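Local coordinates for protein activated BY transcription factor SSRB (Salmonella enterica, PDB 2WNW) that belongs to glycosyl hydrolase family 30 and joins a TIM-barrel domain to a beta-sandwich domain, at residues A[31-36]-A[420-425]; A[313-318]-A[392-397]; A[387-392]-A[415-420]; A[407-412]-A[430-435]. All coordinates share one frame; numbering follows the deposited sequence.

Interaction 1. Residues A[31-36]-A[420-425]; sequences SELISV and RVLDGD
Leu33 and Arg420 begin a parallel pairing of strands 33-36 and 420-423 in the beta-sandwich part of this family 30 protein. Backbone bonds come first. Arg420 N donates to Glu32 O (2.8 Å). Ile34 N then binds Arg420 O, Leu422 N binds Ile34 O, and Val36 N binds Leu422 O (2.9 Å). The bonds alternate between the strands, as parallel pairing requires.

The polar side-chain contact belongs to Arg420. Its NH2 gives a bond to Ser31 O (2.9 Å) that arrives in the carbonyl plane, on a lone pair. NE adds a weak second bond to the same oxygen. The guanidinium also forms salt bridges with Asp29 and Glu427, which should limit its rotation.

Packing contacts lie on both faces of the sheet. Leu33 CD2 sits over the centre of the Arg420 guanidinium, 3.5 Å above its plane, and also touches Leu422 CB. His274 of the second subunit packs on Leu33 and Ser35. On the face of Ile34 and Val421, Val36 CG1 meets Val421 CG1 (4.2 Å), and Leu407 of strand 405-411 packs there too.

A water closes the end of the pair. It donates to Val36 O (2.8 Å) and accepts from Gly424 N (2.9 Å).

Interaction 2. Residues A[313-318]-A[392-397]; sequences YLHDMI and LLEEVG
His315 and Glu394 meet where helix 305-322 of the TIM-barrel domain packs on strand 393-399 of the beta sandwich. The axes of the short helix and strand segments come within 8.6 Å, their directions 49° apart. His315 ND1 donates to Glu394 OE2 (2.8 Å). The oxygen lies in the plane of the ring, at its edge. The ring in turn meets OE2 on its syn side, but 33° out of the carboxylate plane. The two planes are 72° apart.

The rest of the contact is mostly apolar. Ile318 CD1 touches Glu394 CB (3.8 Å), so the aliphatic part of the glutamate packs on the helix while its carboxylate serves the histidine. Ile318 CG2 lies against Glu395 O and reaches Val396 CB (4.2 Å).

The next shell positions these groups. His315 has CG anti to its backbone N, which carries the ring out beside the strand. Its NE2 binds Asp273. His311 stacks on the ring and Phe275 meets it edge-to-face. Tyr410 packs on Ile318 and on Glu394. Arg412 makes a long, weak ion pair with Glu394 OE2. Glu395 points away from the helix, with a hydrogen bond to Ser386 and a salt bridge to Lys322. The other carboxylate oxygen, Glu394 OE1, takes a bond from a water (2.6 Å) that also donates to His315 O (2.9 Å).

Interaction 3. Residues A[387-392]-A[415-420]; sequences SSYDNL and QERRCR
Tyr389 and Arg417 cross with ring and guanidinium planes 80° apart. The tyrosine hydroxyl lies where the two side chains meet. Tyr389 OH donates to Arg418 O (2.6 Å), nearly in line with the carbonyl bond. It accepts from Arg417 NH1 (2.9 Å), and the hydroxyl oxygen lies 33° out of the guanidinium plane. The ring edge also rests on the strand, with Tyr389 CE2 at 4.1 Å from Cys419 CB. Tyr389 CG sits between its backbone N and carbonyl carbon (chi1 80°), and the ring thereby reaches across to strand 417-423.

Asp390 comes to the guanidinium at its edge. Arg417 grips it end-on in a salt bridge, with NH1 (2.9 Å) and NH2 (3.1 Å) both on Asp390 OD2. They reach that oxygen from one face of the carboxylate. Arg417 NH2 has a second acid partner, Asp413. A water accepts from Arg417 NE and Arg418 N.

The other oxygen, Asp390 OD1, accepts from Leu392 N (2.9 Å). The second subunit packs on this loop, with Thr271 of that chain on Tyr389. Asp390 thus forms an Asx turn in the loop between strands 382-388 and 393-399 of the beta sandwich, and its OD2 ties that loop to strand 417-423.

Interaction 4. Residues A[407-412]-A[430-435]; sequences LVVYNR and LTLPPS
Asn411 ND2 is shared among several backbone carbonyls. It donates to Pro433 O (3.1 Å), arriving from above the carbonyl plane and 65° out of it. A weak bond runs from the same nitrogen to Leu432 O (3.3 Å). Gln415 O is a further acceptor. The other end of the amide, OD1, accepts from Asp413 N. Both ends are thus occupied, and the amide is held against rotation. Asn411 has CG anti to its backbone N (chi1 173°), and this directs the amide to the strand end and loop at 432-434.

The main chain adds one more link. Ser435 N donates weakly to Asn411 O (2.8 Å), with a bent angle of 120°.

Leu432 supplies the apolar part. Its CD2 meets Val409 CG1 (3.8 Å), the two side chains crossing at about a right angle. Its CB touches Asn411 CB (4.0 Å).

Tyr410 points its CB away from segment 430-435, but its ring returns to it. Tyr410 CE2, at the ring edge, lies 3.7 Å from Ser435 O. One water joins Tyr410 OH (2.6 Å) to Ser435 OG. The hydroxyl also bonds to His311, and Ser435 O accepts from Trp310.

The contact lies within the beta sandwich, beside the TIM barrel. Strand 405-411 pairs with strands 393-399 and 437-442, while strand 426-432 pairs with 417-423. Leu432 and Val409 meet between these two groups of strands. On the other side of strand 405-411, Tyr410 packs on Leu314 and Ile318 of helix 305-322.

How the interactions relate
From the N terminus, segment 31-36 reaches its partner only near the chain's end. Interaction 1 thus closes a loop of 383 residues that spans the whole barrel. Interactions 2 and 3 nest inside it. Helix 305-322 of the barrel meets the sandwich in interaction 2, closing a 73-residue loop. Interaction 3 opens before that loop closes, so the two cross, and they share Leu392. Interaction 4 follows interaction 2 in series and crosses both 3 and 1. Interactions 1, 3 and 4 all join parts of the sandwich, while 2 ties it to the barrel. Glu32 and Arg418 form a salt bridge between interactions 1 and 3.

Interaction 1. Residues A[31-36]-A[420-425]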
loop_
_atom_site.group_PDB
_atom_site.type_symbol
_atom_site.label_atom_id
_atom_site.label_comp_id
_atom_site.label_asym_id
_atom_site.label_seq_id
_atom_site.Cartn_x
_atom_site.Cartn_y
_atom_site.Cartn_z
ATOM N N SER A 31 10.631 8.597 -15.668
ATOM C CA SER A 31 9.525 7.681 -15.932
ATOM C C SER A 31 9.921 6.217 -15.738
ATOM O O SER A 31 11.107 5.874 -15.772
ATOM C CB SER A 31 9.009 7.878 -17.358
ATOM O OG SER A 31 9.962 7.429 -18.302
ATOM N N GLU A 32 8.913 5.370 -15.534
ATOM C CA GLU A 32 9.093 3.928 -15.349
ATOM C C GLU A 32 10.078 3.547 -14.257
ATOM O O GLU A 32 10.817 2.567 -14.385
ATOM C CB GLU A 32 9.520 3.277 -16.669
ATOM C CG GLU A 32 8.432 3.292 -17.727
ATOM C CD GLU A 32 8.843 2.599 -19.014
ATOM O OE1 GLU A 32 7.971 2.426 -19.887
ATOM O OE2 GLU A 32 10.029 2.232 -19.159
ATOM N N LEU A 33 10.059 4.297 -13.165
ATOM C CA LEU A 33 10.974 4.050 -12.065
ATOM C C LEU A 33 10.476 3.191 -10.918
ATOM O O LEU A 33 9.297 3.189 -10.582
ATOM C CB LEU A 33 11.410 5.373 -11.437
ATOM C CG LEU A 33 12.161 6.425 -12.250
ATOM C CD1 LEU A 33 12.417 7.634 -11.357
ATOM C CD2 LEU A 33 13.473 5.845 -12.758
ATOM N N ILE A 34 11.410 2.451 -10.336
ATOM C CA ILE A 34 11.154 1.705 -9.116
ATOM C C ILE A 34 12.279 2.324 -8.304
ATOM O O ILE A 34 13.450 1.985 -8.480
ATOM C CB ILE A 34 11.354 0.185 -9.240
ATOM C CG1 ILE A 34 10.147 -0.430 -9.958
ATOM C CG2 ILE A 34 11.496 -0.426 -7.839
ATOM C CD1 ILE A 34 10.155 -1.950 -10.024
ATOM N N SER A 35 11.920 3.286 -7.465
ATOM C CA SER A 35 12.895 3.992 -6.649
ATOM C C SER A 35 13.201 3.247 -5.364
ATOM O O SER A 35 12.292 2.772 -4.683
ATOM C CB SER A 35 12.373 5.388 -6.307
ATOM O OG SER A 35 12.030 6.103 -7.481
ATOM N N VAL A 36 14.484 3.141 -5.039
ATOM C CA VAL A 36 14.897 2.472 -3.817
ATOM C C VAL A 36 15.719 3.437 -2.972
ATOM O O VAL A 36 16.587 4.148 -3.487
ATOM C CB VAL A 36 15.723 1.191 -4.108
ATOM C CG1 VAL A 36 14.872 0.196 -4.879
ATOM C CG2 VAL A 36 16.983 1.532 -4.896
ATOM N N ARG A 420 13.039 0.874 -14.289
ATOM C CA ARG A 420 14.407 1.268 -14.040
ATOM C C ARG A 420 14.583 1.332 -12.538
ATOM O O ARG A 420 13.967 2.166 -11.874
ATOM C CB ARG A 420 14.702 2.640 -14.648
ATOM C CG ARG A 420 14.858 2.651 -16.158
ATOM C CD ARG A 420 15.399 4.003 -16.610
ATOM N NE ARG A 420 14.409 5.059 -16.466
ATOM C CZ ARG A 420 14.688 6.320 -16.148
ATOM N NH1 ARG A 420 15.940 6.697 -15.925
ATOM N NH2 ARG A 420 13.711 7.209 -16.068
ATOM N N VAL A 421 15.393 0.433 -11.992
ATOM C CA VAL A 421 15.647 0.449 -10.559
ATOM C C VAL A 421 16.578 1.633 -10.349
ATOM O O VAL A 421 17.695 1.655 -10.870
ATOM C CB VAL A 421 16.332 -0.844 -10.088
ATOM C CG1 VAL A 421 16.637 -0.757 -8.596
ATOM C CG2 VAL A 421 15.425 -2.037 -10.377
ATOM N N LEU A 422 16.106 2.614 -9.590
ATOM C CA LEU A 422 16.867 3.828 -9.343
ATOM C C LEU A 422 17.323 3.926 -7.893
ATOM O O LEU A 422 16.507 4.003 -6.979
ATOM C CB LEU A 422 16.003 5.037 -9.735
ATOM C CG LEU A 422 16.554 6.466 -9.823
ATOM C CD1 LEU A 422 16.667 7.069 -8.446
ATOM C CD2 LEU A 422 17.893 6.461 -10.544
ATOM N N ASP A 423 18.640 3.908 -7.700
ATOM C CA ASP A 423 19.249 4.003 -6.377
ATOM C C ASP A 423 20.166 5.221 -6.363
ATOM O O ASP A 423 21.333 5.137 -6.757
ATOM C CB ASP A 423 20.062 2.742 -6.084
ATOM C CG ASP A 423 20.781 2.801 -4.747
ATOM O OD1 ASP A 423 21.576 1.881 -4.467
ATOM O OD2 ASP A 423 20.555 3.757 -3.974
ATOM N N GLY A 424 19.639 6.353 -5.911
ATOM C CA GLY A 424 20.439 7.564 -5.876
ATOM C C GLY A 424 20.718 8.054 -7.283
ATOM O O GLY A 424 19.789 8.304 -8.050
ATOM N N ASP A 425 21.996 8.183 -7.633
ATOM C CA ASP A 425 22.368 8.652 -8.965
ATOM C C ASP A 425 22.721 7.498 -9.898
ATOM O O ASP A 425 23.302 7.705 -10.964
ATOM C CB ASP A 425 23.544 9.633 -8.866
ATOM C CG ASP A 425 24.854 8.946 -8.534
ATOM O OD1 ASP A 425 24.831 7.895 -7.856
ATOM O OD2 ASP A 425 25.916 9.468 -8.941
HETATM O O HOH W 1 16.990 6.589 -4.795
#

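Interaction 2. Residues A[313-318]-A[392-397]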
loop_
_atom_site.group_PDB
_atom_site.type_symbol
_atom_site.label_atom_id
_atom_site.label_comp_id
_atom_site.label_asym_id
_atom_site.label_seq_id
_atom_site.Cartn_x
_atom_site.Cartn_y
_atom_site.Cartn_z
ATOM N N TYR A 313 1.707 -16.897 -4.072
ATOM C CA TYR A 313 2.837 -16.793 -3.157
ATOM C C TYR A 313 3.564 -15.457 -3.267
ATOM O O TYR A 313 3.777 -14.775 -2.262
ATOM C CB TYR A 313 3.839 -17.935 -3.393
ATOM C CG TYR A 313 3.541 -19.192 -2.601
ATOM C CD1 TYR A 313 2.604 -20.125 -3.051
ATOM C CD2 TYR A 313 4.173 -19.428 -1.378
ATOM C CE1 TYR A 313 2.303 -21.266 -2.294
ATOM C CE2 TYR A 313 3.877 -20.556 -0.615
ATOM C CZ TYR A 313 2.945 -21.469 -1.077
ATOM O OH TYR A 313 2.655 -22.574 -0.313
ATOM N N LEU A 314 3.947 -15.080 -4.484
ATOM C CA LEU A 314 4.670 -13.824 -4.677
ATOM C C LEU A 314 3.859 -12.594 -4.288
ATOM O O LEU A 314 4.369 -11.696 -3.622
ATOM C CB LEU A 314 5.139 -13.696 -6.130
ATOM C CG LEU A 314 6.282 -14.630 -6.538
ATOM C CD1 LEU A 314 6.497 -14.542 -8.044
ATOM C CD2 LEU A 314 7.558 -14.247 -5.786
ATOM N N HIS A 315 2.597 -12.558 -4.701
ATOM C CA HIS A 315 1.730 -11.424 -4.400
ATOM C C HIS A 315 1.548 -11.221 -2.899
ATOM O O HIS A 315 1.644 -10.096 -2.406
ATOM C CB HIS A 315 0.361 -11.616 -5.063
ATOM C CG HIS A 315 -0.607 -10.506 -4.787
ATOM N ND1 HIS A 315 -0.483 -9.252 -5.344
ATOM C CD2 HIS A 315 -1.710 -10.461 -4.000
ATOM C CE1 HIS A 315 -1.465 -8.480 -4.910
ATOM N NE2 HIS A 315 -2.224 -9.190 -4.094
ATOM N N ASP A 316 1.292 -12.298 -2.163
ATOM C CA ASP A 316 1.097 -12.153 -0.729
ATOM C C ASP A 316 2.391 -11.811 -0.002
ATOM O O ASP A 316 2.400 -10.967 0.896
ATOM C CB ASP A 316 0.477 -13.420 -0.131
ATOM C CG ASP A 316 -0.150 -13.162 1.225
ATOM O OD1 ASP A 316 0.470 -13.497 2.260
ATOM O OD2 ASP A 316 -1.258 -12.594 1.251
ATOM N N MET A 317 3.488 -12.455 -0.388
ATOM C CA MET A 317 4.772 -12.183 0.252
ATOM C C MET A 317 5.211 -10.733 0.072
ATOM O O MET A 317 5.605 -10.070 1.035
ATOM C CB MET A 317 5.845 -13.120 -0.304
ATOM C CG MET A 317 5.618 -14.578 0.065
ATOM S SD MET A 317 6.801 -15.683 -0.725
ATOM C CE MET A 317 8.218 -15.517 0.368
ATOM N N ILE A 318 5.144 -10.236 -1.158
ATOM C CA ILE A 318 5.543 -8.860 -1.428
ATOM C C ILE A 318 4.678 -7.883 -0.638
ATOM O O ILE A 318 5.193 -6.983 0.022
ATOM C CB ILE A 318 5.459 -8.545 -2.941
ATOM C CG1 ILE A 318 6.521 -9.364 -3.687
ATOM C CG2 ILE A 318 5.661 -7.052 -3.182
ATOM C CD1 ILE A 318 6.414 -9.301 -5.202
ATOM N N LEU A 392 1.287 -2.700 -10.773
ATOM C CA LEU A 392 1.276 -4.026 -11.387
ATOM C C LEU A 392 2.686 -4.597 -11.311
ATOM O O LEU A 392 2.887 -5.807 -11.401
ATOM C CB LEU A 392 0.802 -3.959 -12.843
ATOM C CG LEU A 392 -0.672 -3.602 -13.056
ATOM C CD1 LEU A 392 -0.999 -3.691 -14.537
ATOM C CD2 LEU A 392 -1.567 -4.552 -12.266
ATOM N N LEU A 393 3.667 -3.710 -11.170
ATOM C CA LEU A 393 5.049 -4.143 -11.001
ATOM C C LEU A 393 5.227 -4.150 -9.486
ATOM O O LEU A 393 5.576 -3.138 -8.877
ATOM C CB LEU A 393 6.023 -3.159 -11.661
ATOM C CG LEU A 393 6.210 -3.372 -13.166
ATOM C CD1 LEU A 393 7.028 -2.236 -13.761
ATOM C CD2 LEU A 393 6.898 -4.714 -13.399
ATOM N N GLU A 394 4.936 -5.298 -8.882
ATOM C CA GLU A 394 5.033 -5.468 -7.439
ATOM C C GLU A 394 6.492 -5.557 -7.032
ATOM O O GLU A 394 7.288 -6.225 -7.688
ATOM C CB GLU A 394 4.279 -6.733 -7.016
ATOM C CG GLU A 394 2.785 -6.679 -7.340
ATOM C CD GLU A 394 2.032 -7.911 -6.864
ATOM O OE1 GLU A 394 2.465 -8.528 -5.871
ATOM O OE2 GLU A 394 1.006 -8.257 -7.472
ATOM N N GLU A 395 6.844 -4.887 -5.944
ATOM C CA GLU A 395 8.227 -4.890 -5.503
ATOM C C GLU A 395 8.414 -4.609 -4.023
ATOM O O GLU A 395 7.607 -3.923 -3.398
ATOM C CB GLU A 395 9.013 -3.851 -6.308
ATOM C CG GLU A 395 8.477 -2.410 -6.196
ATOM C CD GLU A 395 8.837 -1.736 -4.879
ATOM O OE1 GLU A 395 9.921 -2.038 -4.340
ATOM O OE2 GLU A 395 8.052 -0.889 -4.389
ATOM N N VAL A 396 9.493 -5.153 -3.469
ATOM C CA VAL A 396 9.844 -4.924 -2.072
ATOM C C VAL A 396 11.345 -5.155 -1.944
ATOM O O VAL A 396 11.888 -6.082 -2.542
ATOM C CB VAL A 396 9.069 -5.856 -1.106
ATOM C CG1 VAL A 396 9.430 -7.312 -1.353
ATOM C CG2 VAL A 396 9.362 -5.458 0.341
ATOM N N GLY A 397 12.015 -4.292 -1.189
ATOM C CA GLY A 397 13.452 -4.425 -1.026
ATOM C C GLY A 397 13.875 -4.587 0.416
ATOM O O GLY A 397 13.142 -4.224 1.334
HETATM O O HOH W 2 1.657 -7.464 -3.637
#

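Interaction 3. Residues A[387-392]-A[415-420]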
loop_
_atom_site.group_PDB
_atom_site.type_symbol
_atom_site.label_atom_id
_atom_site.label_comp_id
_atom_site.label_asym_id
_atom_site.label_seq_id
_atom_site.Cartn_x
_atom_site.Cartn_y
_atom_site.Cartn_z
ATOM N N SER A 387 9.555 2.550 -3.939
ATOM C CA SER A 387 8.273 2.866 -4.559
ATOM C C SER A 387 8.292 2.499 -6.036
ATOM O O SER A 387 9.339 2.547 -6.692
ATOM C CB SER A 387 7.929 4.355 -4.388
ATOM O OG SER A 387 8.823 5.201 -5.094
ATOM N N SER A 388 7.124 2.134 -6.556
ATOM C CA SER A 388 6.996 1.745 -7.953
ATOM C C SER A 388 6.067 2.669 -8.722
ATOM O O SER A 388 5.034 3.102 -8.204
ATOM C CB SER A 388 6.467 0.315 -8.057
ATOM O OG SER A 388 6.218 -0.025 -9.410
ATOM N N TYR A 389 6.432 2.943 -9.970
ATOM C CA TYR A 389 5.644 3.811 -10.833
ATOM C C TYR A 389 4.323 3.166 -11.250
ATOM O O TYR A 389 3.404 3.854 -11.696
ATOM C CB TYR A 389 6.457 4.169 -12.083
ATOM C CG TYR A 389 6.488 3.106 -13.171
ATOM C CD1 TYR A 389 5.622 3.176 -14.265
ATOM C CD2 TYR A 389 7.410 2.059 -13.130
ATOM C CE1 TYR A 389 5.677 2.239 -15.296
ATOM C CE2 TYR A 389 7.472 1.109 -14.159
ATOM C CZ TYR A 389 6.605 1.211 -15.238
ATOM O OH TYR A 389 6.687 0.311 -16.273
ATOM N N ASP A 390 4.232 1.847 -11.090
ATOM C CA ASP A 390 3.041 1.095 -11.488
ATOM C C ASP A 390 2.835 -0.076 -10.523
ATOM O O ASP A 390 3.696 -0.948 -10.409
ATOM C CB ASP A 390 3.239 0.568 -12.919
ATOM C CG ASP A 390 1.984 -0.058 -13.511
ATOM O OD1 ASP A 390 1.176 -0.650 -12.762
ATOM O OD2 ASP A 390 1.819 0.022 -14.751
ATOM N N ASN A 391 1.692 -0.092 -9.841
ATOM C CA ASN A 391 1.372 -1.146 -8.880
ATOM C C ASN A 391 1.341 -2.564 -9.450
ATOM O O ASN A 391 1.346 -3.531 -8.686
ATOM C CB ASN A 391 0.028 -0.853 -8.198
ATOM C CG ASN A 391 0.165 0.082 -7.011
ATOM O OD1 ASN A 391 1.216 0.696 -6.799
ATOM N ND2 ASN A 391 -0.905 0.200 -6.228
ATOM N N LEU A 392 1.287 -2.700 -10.773
ATOM C CA LEU A 392 1.276 -4.026 -11.387
ATOM C C LEU A 392 2.686 -4.597 -11.311
ATOM O O LEU A 392 2.887 -5.807 -11.401
ATOM C CB LEU A 392 0.802 -3.959 -12.843
ATOM C CG LEU A 392 -0.672 -3.602 -13.056
ATOM C CD1 LEU A 392 -0.999 -3.691 -14.537
ATOM C CD2 LEU A 392 -1.567 -4.552 -12.266
ATOM N N GLN A 415 1.564 -8.606 -19.947
ATOM C CA GLN A 415 2.458 -8.142 -21.003
ATOM C C GLN A 415 3.848 -7.970 -20.424
ATOM O O GLN A 415 4.017 -7.844 -19.211
ATOM C CB GLN A 415 2.035 -6.774 -21.531
ATOM C CG GLN A 415 0.652 -6.666 -22.099
ATOM C CD GLN A 415 0.371 -5.250 -22.547
ATOM O OE1 GLN A 415 1.127 -4.684 -23.341
ATOM N NE2 GLN A 415 -0.709 -4.663 -22.041
ATOM N N GLU A 416 4.842 -7.954 -21.301
ATOM C CA GLU A 416 6.214 -7.736 -20.884
ATOM C C GLU A 416 6.232 -6.300 -20.363
ATOM O O GLU A 416 5.590 -5.425 -20.944
ATOM C CB GLU A 416 7.140 -7.872 -22.090
ATOM C CG GLU A 416 8.595 -7.596 -21.803
ATOM C CD GLU A 416 9.427 -7.585 -23.075
ATOM O OE1 GLU A 416 9.220 -6.684 -23.914
ATOM O OE2 GLU A 416 10.276 -8.480 -23.238
ATOM N N ARG A 417 6.941 -6.052 -19.267
ATOM C CA ARG A 417 7.005 -4.704 -18.707
ATOM C C ARG A 417 8.434 -4.273 -18.411
ATOM O O ARG A 417 9.311 -5.108 -18.190
ATOM C CB ARG A 417 6.166 -4.614 -17.427
ATOM C CG ARG A 417 4.661 -4.801 -17.641
ATOM C CD ARG A 417 4.087 -3.729 -18.561
ATOM N NE ARG A 417 4.331 -2.384 -18.044
ATOM C CZ ARG A 417 3.595 -1.789 -17.109
ATOM N NH1 ARG A 417 3.906 -0.565 -16.704
ATOM N NH2 ARG A 417 2.538 -2.406 -16.594
ATOM N N ARG A 418 8.658 -2.964 -18.415
ATOM C CA ARG A 418 9.980 -2.410 -18.151
ATOM C C ARG A 418 9.981 -1.518 -16.926
ATOM O O ARG A 418 8.962 -0.937 -16.560
ATOM C CB ARG A 418 10.460 -1.573 -19.333
ATOM C CG ARG A 418 10.737 -2.340 -20.600
ATOM C CD ARG A 418 11.104 -1.356 -21.687
ATOM N NE ARG A 418 10.003 -0.429 -21.934
ATOM C CZ ARG A 418 10.141 0.884 -22.090
ATOM N NH1 ARG A 418 11.343 1.443 -22.023
ATOM N NH2 ARG A 418 9.072 1.638 -22.314
ATOM N N CYS A 419 11.146 -1.404 -16.305
ATOM C CA CYS A 419 11.298 -0.548 -15.144
ATOM C C CYS A 419 12.766 -0.214 -14.989
ATOM O O CYS A 419 13.633 -0.909 -15.520
ATOM C CB CYS A 419 10.782 -1.239 -13.880
ATOM S SG CYS A 419 11.737 -2.665 -13.327
ATOM N N ARG A 420 13.039 0.874 -14.289
ATOM C CA ARG A 420 14.407 1.268 -14.040
ATOM C C ARG A 420 14.583 1.332 -12.538
ATOM O O ARG A 420 13.967 2.166 -11.874
ATOM C CB ARG A 420 14.702 2.640 -14.648
ATOM C CG ARG A 420 14.858 2.651 -16.158
ATOM C CD ARG A 420 15.399 4.003 -16.610
ATOM N NE ARG A 420 14.409 5.059 -16.466
ATOM C CZ ARG A 420 14.688 6.320 -16.148
ATOM N NH1 ARG A 420 15.940 6.697 -15.925
ATOM N NH2 ARG A 420 13.711 7.209 -16.068
HETATM O O HOH W 3 6.523 -1.142 -19.329
#

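Interaction 4. Residues A[407-412]-A[430-435]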
loop_
_atom_site.group_PDB
_atom_site.type_symbol
_atom_site.label_atom_id
_atom_site.label_comp_id
_atom_site.label_asym_id
_atom_site.label_seq_id
_atom_site.Cartn_x
_atom_site.Cartn_y
_atom_site.Cartn_z
ATOM N N LEU A 407 16.456 -6.535 -3.937
ATOM C CA LEU A 407 15.168 -6.059 -4.432
ATOM C C LEU A 407 14.436 -7.152 -5.198
ATOM O O LEU A 407 14.983 -7.739 -6.129
ATOM C CB LEU A 407 15.353 -4.846 -5.354
ATOM C CG LEU A 407 14.042 -4.262 -5.894
ATOM C CD1 LEU A 407 13.305 -3.567 -4.762
ATOM C CD2 LEU A 407 14.317 -3.266 -7.020
ATOM N N VAL A 408 13.198 -7.423 -4.800
ATOM C CA VAL A 408 12.386 -8.428 -5.479
ATOM C C VAL A 408 11.344 -7.687 -6.318
ATOM O O VAL A 408 10.663 -6.795 -5.817
ATOM C CB VAL A 408 11.645 -9.343 -4.471
ATOM C CG1 VAL A 408 10.796 -10.356 -5.220
ATOM C CG2 VAL A 408 12.646 -10.056 -3.576
ATOM N N VAL A 409 11.243 -8.043 -7.596
ATOM C CA VAL A 409 10.277 -7.414 -8.491
ATOM C C VAL A 409 9.496 -8.510 -9.201
ATOM O O VAL A 409 10.080 -9.459 -9.727
ATOM C CB VAL A 409 10.966 -6.526 -9.562
ATOM C CG1 VAL A 409 9.906 -5.871 -10.452
ATOM C CG2 VAL A 409 11.822 -5.456 -8.890
ATOM N N TYR A 410 8.174 -8.369 -9.208
ATOM C CA TYR A 410 7.282 -9.338 -9.834
ATOM C C TYR A 410 6.295 -8.608 -10.745
ATOM O O TYR A 410 5.588 -7.695 -10.309
ATOM C CB TYR A 410 6.528 -10.114 -8.744
ATOM C CG TYR A 410 5.270 -10.815 -9.213
ATOM C CD1 TYR A 410 4.053 -10.602 -8.561
ATOM C CD2 TYR A 410 5.289 -11.678 -10.309
ATOM C CE1 TYR A 410 2.886 -11.228 -8.991
ATOM C CE2 TYR A 410 4.127 -12.311 -10.747
ATOM C CZ TYR A 410 2.932 -12.080 -10.085
ATOM O OH TYR A 410 1.783 -12.693 -10.520
ATOM N N ASN A 411 6.261 -9.009 -12.011
ATOM C CA ASN A 411 5.365 -8.397 -12.988
ATOM C C ASN A 411 4.077 -9.208 -13.125
ATOM O O ASN A 411 4.069 -10.258 -13.770
ATOM C CB ASN A 411 6.067 -8.301 -14.351
ATOM C CG ASN A 411 5.136 -7.829 -15.449
ATOM O OD1 ASN A 411 4.148 -7.148 -15.177
ATOM N ND2 ASN A 411 5.449 -8.180 -16.700
ATOM N N ARG A 412 2.986 -8.723 -12.532
ATOM C CA ARG A 412 1.721 -9.451 -12.613
ATOM C C ARG A 412 0.937 -9.131 -13.883
ATOM O O ARG A 412 -0.104 -9.735 -14.140
ATOM C CB ARG A 412 0.842 -9.174 -11.380
ATOM C CG ARG A 412 0.236 -7.783 -11.320
ATOM C CD ARG A 412 -0.681 -7.623 -10.110
ATOM N NE ARG A 412 -1.823 -8.536 -10.150
ATOM C CZ ARG A 412 -2.746 -8.617 -9.195
ATOM N NH1 ARG A 412 -2.664 -7.840 -8.122
ATOM N NH2 ARG A 412 -3.748 -9.477 -9.305
ATOM N N LEU A 430 15.490 -2.839 -16.291
ATOM C CA LEU A 430 15.080 -4.236 -16.297
ATOM C C LEU A 430 13.836 -4.442 -17.148
ATOM O O LEU A 430 12.983 -3.558 -17.253
ATOM C CB LEU A 430 14.791 -4.717 -14.872
ATOM C CG LEU A 430 15.903 -4.630 -13.823
ATOM C CD1 LEU A 430 15.388 -5.194 -12.509
ATOM C CD2 LEU A 430 17.126 -5.403 -14.289
ATOM N N THR A 431 13.748 -5.613 -17.765
ATOM C CA THR A 431 12.596 -5.969 -18.580
ATOM C C THR A 431 12.111 -7.318 -18.069
ATOM O O THR A 431 12.867 -8.288 -18.040
ATOM C CB THR A 431 12.963 -6.096 -20.074
ATOM O OG1 THR A 431 13.348 -4.815 -20.586
ATOM C CG2 THR A 431 11.777 -6.609 -20.871
ATOM N N LEU A 432 10.855 -7.376 -17.645
ATOM C CA LEU A 432 10.309 -8.623 -17.137
ATOM C C LEU A 432 9.188 -9.155 -18.013
ATOM O O LEU A 432 8.296 -8.414 -18.433
ATOM C CB LEU A 432 9.791 -8.447 -15.702
ATOM C CG LEU A 432 10.824 -8.214 -14.596
ATOM C CD1 LEU A 432 11.292 -6.767 -14.642
ATOM C CD2 LEU A 432 10.208 -8.515 -13.230
ATOM N N PRO A 433 9.225 -10.457 -18.311
ATOM C CA PRO A 433 8.170 -11.034 -19.143
ATOM C C PRO A 433 6.912 -11.123 -18.287
ATOM O O PRO A 433 6.959 -10.880 -17.076
ATOM C CB PRO A 433 8.731 -12.407 -19.490
ATOM C CG PRO A 433 9.482 -12.772 -18.241
ATOM C CD PRO A 433 10.206 -11.481 -17.909
ATOM N N PRO A 434 5.766 -11.451 -18.902
ATOM C CA PRO A 434 4.529 -11.559 -18.124
ATOM C C PRO A 434 4.744 -12.577 -17.001
ATOM O O PRO A 434 5.290 -13.655 -17.239
ATOM C CB PRO A 434 3.515 -12.049 -19.155
ATOM C CG PRO A 434 4.034 -11.474 -20.442
ATOM C CD PRO A 434 5.520 -11.719 -20.329
ATOM N N SER A 435 4.321 -12.227 -15.787
ATOM C CA SER A 435 4.461 -13.090 -14.614
ATOM C C SER A 435 5.911 -13.305 -14.192
ATOM O O SER A 435 6.193 -14.070 -13.270
ATOM C CB SER A 435 3.790 -14.449 -14.850
ATOM O OG SER A 435 2.383 -14.306 -14.957
HETATM O O HOH W 4 1.184 -14.317 -12.460
#